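Lytic Polysaccharide Monooxygenase (Phytophthora infestans, PDB 6Z5Y) probably uses a single bound copper ion to cleave pectin oxidatively, as a secreted enzyme that drives plant infection. Local coordinates at residues 20-25 with 160-165; 94-99 with 151-156; 103-108 with 144-149; 108-113 with 131-136. One frame throughout, in Å; residues are numbered along the deposited sequence.

Interaction 1 (20-25 with 160-165)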
# COMPACT_ATOMS: atom_id res chain seq x y z
N VAL A 20 0.72 10.17 -2.06
CA VAL A 20 1.71 11.01 -1.35
C VAL A 20 2.63 11.72 -2.35
O VAL A 20 2.88 12.91 -2.21
CB VAL A 20 2.50 10.15 -0.34
CG1 VAL A 20 3.49 11.00 0.44
CG2 VAL A 20 1.58 9.39 0.59
N VAL A 21 3.12 10.95 -3.31
CA VAL A 21 3.87 11.51 -4.46
C VAL A 21 3.42 10.82 -5.73
O VAL A 21 2.91 9.67 -5.69
CB VAL A 21 5.38 11.36 -4.31
CG1 VAL A 21 5.93 12.08 -3.07
CG2 VAL A 21 5.84 9.92 -4.28
N GLU A 22 3.66 11.50 -6.85
CA GLU A 22 3.51 10.95 -8.20
C GLU A 22 4.81 11.30 -8.93
O GLU A 22 5.12 12.49 -9.05
CB GLU A 22 2.28 11.56 -8.85
CG GLU A 22 2.11 11.08 -10.27
CD GLU A 22 0.85 11.67 -10.85
OE1 GLU A 22 -0.16 10.98 -10.85
OE2 GLU A 22 0.90 12.82 -11.29
N ILE A 23 5.55 10.29 -9.32
CA ILE A 23 6.94 10.48 -9.78
C ILE A 23 7.18 9.67 -11.04
O ILE A 23 6.42 8.78 -11.38
CB ILE A 23 7.94 10.10 -8.67
CG1 ILE A 23 7.84 8.63 -8.23
CG2 ILE A 23 7.79 11.07 -7.52
CD1 ILE A 23 8.82 8.21 -7.16
N GLU A 24 8.27 9.95 -11.72
CA GLU A 24 8.74 9.09 -12.83
C GLU A 24 9.11 7.73 -12.32
O GLU A 24 9.55 7.60 -11.18
CB GLU A 24 10.08 9.54 -13.38
CG GLU A 24 9.94 10.89 -13.98
CD GLU A 24 11.19 11.46 -14.59
OE1 GLU A 24 11.13 12.60 -15.03
OE2 GLU A 24 12.21 10.75 -14.64
N PRO A 25 9.02 6.68 -13.14
CA PRO A 25 9.56 5.39 -12.72
C PRO A 25 11.01 5.56 -12.27
O PRO A 25 11.79 6.25 -12.97
CB PRO A 25 9.41 4.54 -13.97
CG PRO A 25 8.27 5.19 -14.70
CD PRO A 25 8.48 6.67 -14.51
N VAL A 160 3.75 6.86 -14.82
CA VAL A 160 4.16 7.39 -13.51
C VAL A 160 4.03 6.29 -12.48
O VAL A 160 3.34 5.29 -12.67
CB VAL A 160 3.30 8.59 -13.09
CG1 VAL A 160 3.48 9.72 -14.08
CG2 VAL A 160 1.83 8.27 -12.89
N TRP A 161 4.73 6.53 -11.38
CA TRP A 161 4.58 5.79 -10.13
C TRP A 161 3.85 6.69 -9.14
O TRP A 161 4.25 7.84 -8.92
CB TRP A 161 5.94 5.39 -9.57
CG TRP A 161 6.69 4.31 -10.30
CD1 TRP A 161 6.37 3.70 -11.47
CD2 TRP A 161 7.91 3.68 -9.86
NE1 TRP A 161 7.30 2.74 -11.76
CE2 TRP A 161 8.22 2.67 -10.77
CE3 TRP A 161 8.70 3.81 -8.73
CZ2 TRP A 161 9.32 1.84 -10.62
CZ3 TRP A 161 9.79 2.99 -8.57
CH2 TRP A 161 10.09 2.01 -9.51
N GLN A 162 2.79 6.18 -8.52
CA GLN A 162 2.10 6.87 -7.43
C GLN A 162 2.34 6.07 -6.15
O GLN A 162 2.15 4.86 -6.13
CB GLN A 162 0.62 6.98 -7.69
CG GLN A 162 0.29 7.85 -8.87
CD GLN A 162 -1.15 7.72 -9.29
OE1 GLN A 162 -1.90 6.88 -8.81
NE2 GLN A 162 -1.55 8.55 -10.22
N ALA A 163 2.72 6.75 -5.10
CA ALA A 163 2.98 6.11 -3.81
C ALA A 163 1.82 6.38 -2.89
O ALA A 163 1.53 7.54 -2.59
CB ALA A 163 4.24 6.66 -3.19
N TYR A 164 1.25 5.29 -2.36
CA TYR A 164 0.21 5.38 -1.34
C TYR A 164 0.77 4.72 -0.09
O TYR A 164 1.29 3.59 -0.14
CB TYR A 164 -1.07 4.67 -1.79
CG TYR A 164 -1.69 5.27 -3.02
CD1 TYR A 164 -1.24 4.89 -4.27
CD2 TYR A 164 -2.70 6.21 -2.94
CE1 TYR A 164 -1.78 5.44 -5.41
CE2 TYR A 164 -3.22 6.79 -4.09
CZ TYR A 164 -2.77 6.38 -5.33
OH TYR A 164 -3.29 6.95 -6.47
N LYS A 165 0.63 5.40 1.04
CA LYS A 165 1.09 4.92 2.33
C LYS A 165 0.05 5.25 3.37
O LYS A 165 -0.44 6.38 3.44
CB LYS A 165 2.41 5.58 2.72
CG LYS A 165 3.61 5.07 1.95
CD LYS A 165 4.86 5.87 2.19
CE LYS A 165 4.89 7.11 1.33
NZ LYS A 165 5.99 8.02 1.75
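I23 and W161 face each other as an antiparallel hydrogen-bonded pair. I23 N donates to W161 O at 2.8 Å, and W161 N returns a bond of 2.8 Å to I23 O. Further along, V20 N reaches A163 O at 2.8 Å. W161 also meets P25. P25 CA lies over the five-membered ring of W161, 3.5 Å from its centroid and 8° off the normal, a CH-pi contact.

E22 and Q162 project from the other face of the sheet. They lie side by side and point the same way. E22 has CG anti to its backbone N (chi1 177°) and an extended chain, which carries the carboxylate over to the amide. Q162 NE2 donates to E22 OE1 at 2.9 Å, with the two planes 20° apart. The amide is gripped at its other end too: Y164 OH donates to Q162 OE1 at 2.7 Å, from above the carbonyl plane.

Y164 binds the copper ion together with H1 and H96. Q162 therefore sits in the second shell, between E22 and a metal ligand. The contact adds edge strand 21-23 to the five-stranded antiparallel sheet, beside a copper site of the histidine-brace type characteristic of lytic polysaccharide monooxygenases.

Interaction 2 (94-99 with 151-156). With CU (copper (II) ion), chain C.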
# COMPACT_ATOMS: atom_id res chain seq x y z
N ILE A 94 -9.87 -1.01 -6.28
CA ILE A 94 -8.50 -0.71 -6.73
C ILE A 94 -8.47 -0.61 -8.26
O ILE A 94 -8.84 -1.58 -8.93
CB ILE A 94 -7.52 -1.77 -6.20
CG1 ILE A 94 -7.45 -1.76 -4.68
CG2 ILE A 94 -6.17 -1.58 -6.86
CD1 ILE A 94 -6.69 -2.93 -4.10
N VAL A 95 -8.07 0.55 -8.78
CA VAL A 95 -8.16 0.82 -10.23
C VAL A 95 -6.81 1.08 -10.84
O VAL A 95 -6.79 1.49 -11.99
CB VAL A 95 -9.12 1.99 -10.57
CG1 VAL A 95 -10.49 1.81 -9.98
CG2 VAL A 95 -8.50 3.35 -10.22
N HIS A 96 -5.71 0.87 -10.13
CA HIS A 96 -4.37 0.95 -10.73
C HIS A 96 -3.63 -0.35 -10.47
O HIS A 96 -3.75 -0.90 -9.38
CB HIS A 96 -3.52 2.08 -10.14
CG HIS A 96 -4.25 3.38 -10.02
ND1 HIS A 96 -4.78 4.06 -11.09
CD2 HIS A 96 -4.47 4.16 -8.94
CE1 HIS A 96 -5.34 5.18 -10.65
NE2 HIS A 96 -5.15 5.28 -9.34
N ALA A 97 -2.87 -0.80 -11.46
CA ALA A 97 -1.98 -1.95 -11.30
C ALA A 97 -0.84 -1.61 -10.34
O ALA A 97 -0.48 -0.46 -10.16
CB ALA A 97 -1.42 -2.38 -12.61
N GLY A 98 -0.25 -2.64 -9.77
CA GLY A 98 1.03 -2.52 -9.04
C GLY A 98 1.00 -3.22 -7.69
O GLY A 98 -0.07 -3.59 -7.20
N PRO A 99 2.18 -3.39 -7.10
CA PRO A 99 2.29 -4.18 -5.88
C PRO A 99 1.83 -3.40 -4.64
O PRO A 99 1.99 -2.18 -4.54
CB PRO A 99 3.79 -4.45 -5.81
CG PRO A 99 4.42 -3.26 -6.51
CD PRO A 99 3.47 -2.96 -7.65
N ALA A 151 1.45 2.27 -7.13
CA ALA A 151 0.54 2.22 -8.27
C ALA A 151 1.30 2.65 -9.51
O ALA A 151 2.11 3.58 -9.50
CB ALA A 151 -0.64 3.11 -8.02
N LEU A 152 1.06 1.92 -10.58
CA LEU A 152 1.66 2.14 -11.91
C LEU A 152 0.54 2.66 -12.80
O LEU A 152 -0.50 1.98 -12.93
CB LEU A 152 2.23 0.82 -12.43
CG LEU A 152 3.15 0.07 -11.47
CD1 LEU A 152 3.47 -1.30 -12.05
CD2 LEU A 152 4.43 0.86 -11.21
N GLN A 153 0.69 3.83 -13.40
CA GLN A 153 -0.42 4.39 -14.21
C GLN A 153 0.19 5.16 -15.37
O GLN A 153 1.35 5.60 -15.30
CB GLN A 153 -1.43 5.24 -13.41
CG GLN A 153 -2.61 5.79 -14.22
CD GLN A 153 -3.60 6.60 -13.40
OE1 GLN A 153 -3.26 7.22 -12.38
NE2 GLN A 153 -4.85 6.63 -13.86
N ARG A 154 -0.56 5.22 -16.45
CA ARG A 154 -0.21 6.02 -17.64
C ARG A 154 -1.06 7.29 -17.64
O ARG A 154 -2.30 7.21 -17.59
CB ARG A 154 -0.43 5.21 -18.90
CG ARG A 154 0.27 3.87 -18.89
CD ARG A 154 -0.07 3.06 -20.11
NE ARG A 154 0.40 1.68 -20.03
CZ ARG A 154 1.59 1.24 -20.42
NH1 ARG A 154 2.48 2.10 -20.88
NH2 ARG A 154 1.93 -0.03 -20.34
N LEU A 155 -0.40 8.43 -17.65
CA LEU A 155 -1.03 9.76 -17.73
C LEU A 155 -0.54 10.40 -19.02
O LEU A 155 0.66 10.62 -19.17
CB LEU A 155 -0.63 10.61 -16.54
CG LEU A 155 -1.11 10.05 -15.21
CD1 LEU A 155 -0.71 10.97 -14.08
CD2 LEU A 155 -2.61 9.81 -15.22
N LYS A 156 -1.44 10.53 -19.97
CA LYS A 156 -1.12 11.02 -21.33
C LYS A 156 0.05 10.28 -21.93
O LYS A 156 0.92 10.93 -22.54
CB LYS A 156 -0.74 12.49 -21.29
CG LYS A 156 -1.82 13.37 -20.73
CD LYS A 156 -1.36 14.76 -20.93
CE LYS A 156 -2.35 15.81 -20.52
NZ LYS A 156 -1.93 17.12 -21.08
CU CU C . -5.72 6.71 -8.20
O HOH W 1 -2.81 0.97 -13.77
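H96 points its side chain at strand 143-155, where A151 and Q153 receive it. H96 is one of the two histidines of the copper site, the histidine brace of lytic polysaccharide monooxygenases. H1 is the other, and Y164 is also a ligand.

The side chain can be followed outward. H96 CB packs on A151 CB at 3.7 Å. H96 CG is anti to the carbonyl carbon (chi1 -46°), and the ring lies between A151 and Q153. At the ring, CD2 still lies near the methyl of A151. ND1 and CE1 lie against the amide of Q153, with H96 CE1 3.4 Å from Q153 OE1. The ring and amide planes are 49° apart, so the two groups are tilted against each other and not stacked. Q153 was modelled in two conformations, so these amide contacts hold for one of them. In it, Q153 OE1 also takes a weak hydrogen bond from Q162 NE2. V95 CG2 lies over one face of the imidazole, toward its rim. The ring ends at H96 NE2, which binds the copper ion at 1.9 Å.

The backbone beside H96 is tied to the strand. L152 N donates to A97 O at 2.9 Å. G98 follows, at backbone angles where a CB would run into the preceding carbonyl O, and its CA touches L152 CD1. G98 N also bonds to D114 OD1, and the G98 backbone bonds to that of C115. One water joins the two backbones just after H96: it accepts from A97 N at 2.9 Å and lies 2.7 Å from L152 O.

Interaction 3 (103-108 with 144-149)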
# COMPACT_ATOMS: atom_id res chain seq x y z
N TRP A 103 1.96 -4.50 6.60
CA TRP A 103 2.85 -4.88 7.70
C TRP A 103 2.17 -4.59 9.02
O TRP A 103 1.43 -3.60 9.14
CB TRP A 103 4.13 -4.07 7.62
CG TRP A 103 4.98 -4.32 6.42
CD1 TRP A 103 4.74 -3.94 5.13
CD2 TRP A 103 6.25 -4.96 6.42
NE1 TRP A 103 5.77 -4.32 4.32
CE2 TRP A 103 6.72 -4.94 5.09
CE3 TRP A 103 7.06 -5.52 7.42
CZ2 TRP A 103 7.97 -5.43 4.73
CZ3 TRP A 103 8.30 -6.01 7.06
CH2 TRP A 103 8.73 -5.97 5.73
N LEU A 104 2.45 -5.40 10.01
CA LEU A 104 2.09 -5.13 11.42
C LEU A 104 3.41 -5.03 12.16
O LEU A 104 4.15 -6.04 12.28
CB LEU A 104 1.20 -6.24 11.99
CG LEU A 104 -0.09 -6.47 11.24
CD1 LEU A 104 -0.87 -7.60 11.86
CD2 LEU A 104 -0.95 -5.22 11.17
N ASP A 105 3.79 -3.83 12.55
CA ASP A 105 5.18 -3.55 12.95
C ASP A 105 6.09 -4.15 11.88
O ASP A 105 5.92 -3.84 10.68
CB ASP A 105 5.44 -3.94 14.40
CG ASP A 105 4.52 -3.18 15.37
OD1 ASP A 105 4.29 -2.00 15.09
OD2 ASP A 105 4.13 -3.78 16.39
N ASP A 106 7.07 -4.94 12.27
CA ASP A 106 8.10 -5.49 11.37
C ASP A 106 7.72 -6.87 10.80
O ASP A 106 8.59 -7.50 10.24
CB ASP A 106 9.45 -5.51 12.06
CG ASP A 106 9.46 -6.17 13.43
OD1 ASP A 106 8.43 -6.79 13.79
OD2 ASP A 106 10.48 -6.05 14.14
N LYS A 107 6.45 -7.22 10.85
CA LYS A 107 5.97 -8.48 10.24
C LYS A 107 5.17 -8.15 9.00
O LYS A 107 4.12 -7.48 9.09
CB LYS A 107 5.10 -9.22 11.24
CG LYS A 107 4.61 -10.57 10.77
CD LYS A 107 3.71 -11.23 11.80
CE LYS A 107 3.13 -12.55 11.41
NZ LYS A 107 2.29 -13.11 12.50
N MET A 108 5.60 -8.61 7.87
CA MET A 108 4.80 -8.46 6.63
C MET A 108 3.70 -9.53 6.68
O MET A 108 4.01 -10.73 6.73
CB MET A 108 5.63 -8.57 5.35
CG MET A 108 4.93 -7.93 4.14
SD MET A 108 5.84 -8.03 2.58
CE MET A 108 5.85 -9.81 2.40
N MET A 144 1.58 -1.08 14.94
CA MET A 144 1.32 -0.15 13.84
C MET A 144 1.10 -0.95 12.56
O MET A 144 2.02 -1.64 12.07
CB MET A 144 2.50 0.79 13.64
CG MET A 144 2.23 1.88 12.62
SD MET A 144 0.88 2.98 13.05
CE MET A 144 1.47 3.57 14.62
N LEU A 145 -0.09 -0.81 11.99
CA LEU A 145 -0.33 -1.34 10.63
C LEU A 145 0.24 -0.34 9.64
O LEU A 145 0.03 0.86 9.76
CB LEU A 145 -1.81 -1.55 10.40
CG LEU A 145 -2.17 -2.10 9.01
CD1 LEU A 145 -3.48 -2.89 9.06
CD2 LEU A 145 -2.30 -1.00 7.96
N ARG A 146 1.02 -0.84 8.68
CA ARG A 146 1.50 0.00 7.59
C ARG A 146 1.11 -0.62 6.28
O ARG A 146 1.35 -1.81 6.03
CB ARG A 146 3.00 0.23 7.68
CG ARG A 146 3.39 1.11 8.87
CD ARG A 146 4.88 1.38 8.92
NE ARG A 146 5.26 2.27 10.02
CZ ARG A 146 5.49 1.90 11.28
NH1 ARG A 146 5.42 0.63 11.64
NH2 ARG A 146 5.82 2.81 12.18
N PHE A 147 0.52 0.20 5.43
CA PHE A 147 0.14 -0.16 4.05
C PHE A 147 1.03 0.59 3.10
O PHE A 147 1.24 1.81 3.28
CB PHE A 147 -1.32 0.22 3.82
CG PHE A 147 -1.83 0.03 2.42
CD1 PHE A 147 -1.95 -1.25 1.91
CD2 PHE A 147 -2.12 1.10 1.61
CE1 PHE A 147 -2.46 -1.42 0.62
CE2 PHE A 147 -2.61 0.93 0.33
CZ PHE A 147 -2.78 -0.33 -0.17
N TYR A 148 1.50 -0.10 2.09
CA TYR A 148 2.30 0.49 1.00
C TYR A 148 1.72 -0.00 -0.31
O TYR A 148 1.52 -1.22 -0.47
CB TYR A 148 3.74 0.06 1.10
CG TYR A 148 4.47 0.45 2.36
CD1 TYR A 148 4.39 -0.29 3.51
CD2 TYR A 148 5.27 1.59 2.37
CE1 TYR A 148 5.08 0.12 4.67
CE2 TYR A 148 5.96 2.00 3.50
CZ TYR A 148 5.86 1.27 4.65
OH TYR A 148 6.55 1.61 5.79
N TRP A 149 1.58 0.90 -1.24
CA TRP A 149 1.07 0.55 -2.58
C TRP A 149 1.84 1.42 -3.58
O TRP A 149 1.84 2.65 -3.47
CB TRP A 149 -0.43 0.80 -2.67
CG TRP A 149 -1.09 0.55 -3.99
CD1 TRP A 149 -0.75 -0.34 -4.96
CD2 TRP A 149 -2.31 1.19 -4.43
NE1 TRP A 149 -1.64 -0.27 -5.99
CE2 TRP A 149 -2.63 0.63 -5.67
CE3 TRP A 149 -3.15 2.14 -3.86
CZ2 TRP A 149 -3.77 1.03 -6.38
CZ3 TRP A 149 -4.26 2.54 -4.56
CH2 TRP A 149 -4.57 2.00 -5.80
O HOH W 2 4.29 -1.63 10.23
O HOH W 3 6.33 -0.48 14.19
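W103 and Y148 meet obliquely, with their ring planes at 80°. W103 CD1 comes to 4.0 Å from Y148 CD1, an arrangement that is neither a stack nor an edge-to-face pair. M108 CB sits over the centre of one face of the indole. Both polar ends look elsewhere: W103 NE1 bonds to E101 and Y148 OH to D61. R57, from helix 56-60, makes a cation-pi contact with W103.

D105 and M144 cross at about a right angle. M144 N donates to D105 OD1 at 2.9 Å, but from above the carboxylate plane, 46° out of it. D105 N in turn donates to M144 O at 2.9 Å, so D105 uses its backbone N and its carboxylate to hold both backbone polar atoms of M144.

R146 completes this polar corner. The M144 chain leaves with CG opposite N (chi1 -173°), which lays CG over the centre of the R146 guanidinium, 3.5 Å above its plane. Two waters lie at the edge of the same group, in its plane. One joins D105 OD1 to R146 NH1, and the other joins R146 NH1 to D105 O and M144 O. The charges of D105 and R146 are thus linked through water, beyond salt-bridge range.

On the opposite face of the sheet, L104 CD2 packs on L145 CB at 3.8 Å. The strands themselves are joined by mutual bonds between W103 and R146. Segment 103-108 is the end of a tight beta hairpin, closed by a type II' turn from L104 to K107, whose 100-104 arm pairs antiparallel with strand 143-155.

Interaction 4 (108-113 with 131-136)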
# COMPACT_ATOMS: atom_id res chain seq x y z
N MET A 108 5.60 -8.61 7.87
CA MET A 108 4.80 -8.46 6.63
C MET A 108 3.70 -9.53 6.68
O MET A 108 4.01 -10.73 6.73
CB MET A 108 5.63 -8.57 5.35
CG MET A 108 4.93 -7.93 4.14
SD MET A 108 5.84 -8.03 2.58
CE MET A 108 5.85 -9.81 2.40
N VAL A 109 2.47 -9.12 6.71
CA VAL A 109 1.33 -10.03 6.84
C VAL A 109 0.58 -10.23 5.55
O VAL A 109 -0.18 -11.21 5.48
CB VAL A 109 0.39 -9.59 7.97
CG1 VAL A 109 1.09 -9.69 9.31
CG2 VAL A 109 -0.20 -8.21 7.76
N LEU A 110 0.76 -9.41 4.55
CA LEU A 110 0.08 -9.59 3.26
C LEU A 110 0.94 -8.91 2.21
O LEU A 110 1.48 -7.82 2.44
CB LEU A 110 -1.33 -9.02 3.31
CG LEU A 110 -2.09 -9.07 1.98
CD1 LEU A 110 -3.54 -9.42 2.21
CD2 LEU A 110 -1.99 -7.75 1.19
N GLN A 111 1.03 -9.53 1.05
CA GLN A 111 1.80 -8.99 -0.08
C GLN A 111 1.19 -9.51 -1.36
O GLN A 111 0.84 -10.69 -1.41
CB GLN A 111 3.27 -9.36 0.06
CG GLN A 111 4.19 -8.76 -0.99
CD GLN A 111 4.15 -9.41 -2.35
OE1 GLN A 111 4.44 -8.74 -3.38
NE2 GLN A 111 3.94 -10.71 -2.40
N ASN A 112 1.18 -8.70 -2.37
CA ASN A 112 0.80 -9.18 -3.72
C ASN A 112 1.46 -8.29 -4.77
O ASN A 112 1.60 -7.07 -4.57
CB ASN A 112 -0.72 -9.21 -3.89
CG ASN A 112 -1.16 -10.05 -5.06
OD1 ASN A 112 -1.15 -9.60 -6.19
ND2 ASN A 112 -1.53 -11.29 -4.78
N ASP A 113 1.88 -8.92 -5.86
CA ASP A 113 2.55 -8.17 -6.93
C ASP A 113 1.59 -7.28 -7.71
O ASP A 113 2.03 -6.34 -8.41
CB ASP A 113 3.20 -9.16 -7.89
CG ASP A 113 4.37 -9.93 -7.28
OD1 ASP A 113 4.94 -9.45 -6.26
OD2 ASP A 113 4.68 -10.97 -7.84
N LYS A 131 -7.05 -9.94 2.10
CA LYS A 131 -7.09 -11.14 2.93
C LYS A 131 -6.09 -12.14 2.38
O LYS A 131 -5.73 -12.11 1.20
CB LYS A 131 -8.47 -11.70 2.76
CG LYS A 131 -8.73 -12.48 1.46
CD LYS A 131 -8.75 -11.73 0.12
CE LYS A 131 -9.27 -12.62 -1.00
NZ LYS A 131 -9.03 -12.08 -2.37
N PRO A 132 -5.60 -13.03 3.24
CA PRO A 132 -5.81 -13.06 4.69
C PRO A 132 -4.88 -12.09 5.42
O PRO A 132 -3.76 -11.86 4.98
CB PRO A 132 -5.44 -14.50 5.08
CG PRO A 132 -4.32 -14.85 4.05
CD PRO A 132 -4.74 -14.13 2.79
N VAL A 133 -5.37 -11.54 6.52
CA VAL A 133 -4.55 -10.68 7.41
C VAL A 133 -4.67 -11.24 8.82
O VAL A 133 -5.74 -11.18 9.42
CB VAL A 133 -4.99 -9.21 7.35
CG1 VAL A 133 -4.10 -8.35 8.26
CG2 VAL A 133 -5.00 -8.67 5.92
N ASP A 134 -3.57 -11.75 9.33
CA ASP A 134 -3.51 -12.30 10.69
C ASP A 134 -3.03 -11.18 11.61
O ASP A 134 -1.86 -10.77 11.53
CB ASP A 134 -2.57 -13.48 10.69
CG ASP A 134 -2.39 -14.12 12.05
OD1 ASP A 134 -3.00 -13.69 13.02
OD2 ASP A 134 -1.59 -15.08 12.14
N TYR A 135 -3.89 -10.67 12.48
CA TYR A 135 -3.57 -9.61 13.42
C TYR A 135 -3.07 -10.12 14.76
O TYR A 135 -2.87 -9.32 15.69
CB TYR A 135 -4.80 -8.74 13.66
CG TYR A 135 -5.29 -7.99 12.45
CD1 TYR A 135 -4.72 -6.78 12.08
CD2 TYR A 135 -6.35 -8.47 11.69
CE1 TYR A 135 -5.18 -6.08 10.99
CE2 TYR A 135 -6.81 -7.78 10.58
CZ TYR A 135 -6.24 -6.56 10.25
OH TYR A 135 -6.70 -5.83 9.20
N SER A 136 -2.84 -11.42 14.90
CA SER A 136 -2.55 -11.97 16.24
C SER A 136 -1.31 -11.38 16.89
O SER A 136 -1.29 -11.27 18.13
CB SER A 136 -2.42 -13.47 16.21
OG SER A 136 -1.40 -13.91 15.34
O HOH W 4 -1.36 -12.62 7.60
O HOH W 5 -1.57 -12.77 3.70
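V109 overlaps V133 through their methyl groups, CG2 of V109 lying 3.9 Å from CG1 of V133. V109 CG2 occupies the crowded position between backbone N and carbonyl carbon (chi1 of V109 -65°). The other branch, CG1, is left to rest against the backbone at D134 O, 3.8 Å away. V133 CG1 also lies over one face of the Y135 ring, offset toward the rim. Y135 in turn bonds through its OH to T87 O.

L110 points at the same loop. Its CD1 does most of the touching. It comes to 3.6 Å from K131 N and 4.1 Å from V133 CG2, and it also nears P132 O. Y119 of helix 115-119 packs on both L110 and K131. The peptide bond before P132 is cis.

Two neighbouring strand residues can face one loop because V109 and L110 form a classic beta bulge, both lying opposite I102 on strand 100-104. This is edge strand 107-112 of the five-stranded sheet, and the loop that follows strand 129-130 runs along its outer side.

The polar link between the two is made by water. One water donates to V109 O at 2.7 Å and to P132 O at 2.7 Å. A second also donates to V109 O and accepts from D134 N at 2.9 Å. V109 O therefore takes two water bonds. Beyond them D134 OD1 accepts from S136 N and from S136 OG at 2.8 Å, both reaching it from the same face of the carboxylate, and the first bond makes an Asx turn.

All four interactions reach the five-stranded antiparallel sheet, whose order is 21-23, 158-170, 143-155, 100-104, 107-112. Interaction 1 lies at one edge and interaction 4 at the other, their centres about 22 Å apart. Interactions 2 and 3 both use strand 143-155, with centres about 21 Å apart. Interactions 3 and 4 share M108, and their centres are about 9 Å apart. Along the chain the contacts are nested: 4 inside 3, 3 inside 2, and 2 inside 1. Interactions 1 and 2, about 10 Å apart, together hold copper ligands Y164 and H96. Interactions 3 and 4 lie away from the metal. All belong to the copper-binding monooxygenase domain, one piece of a longer protein.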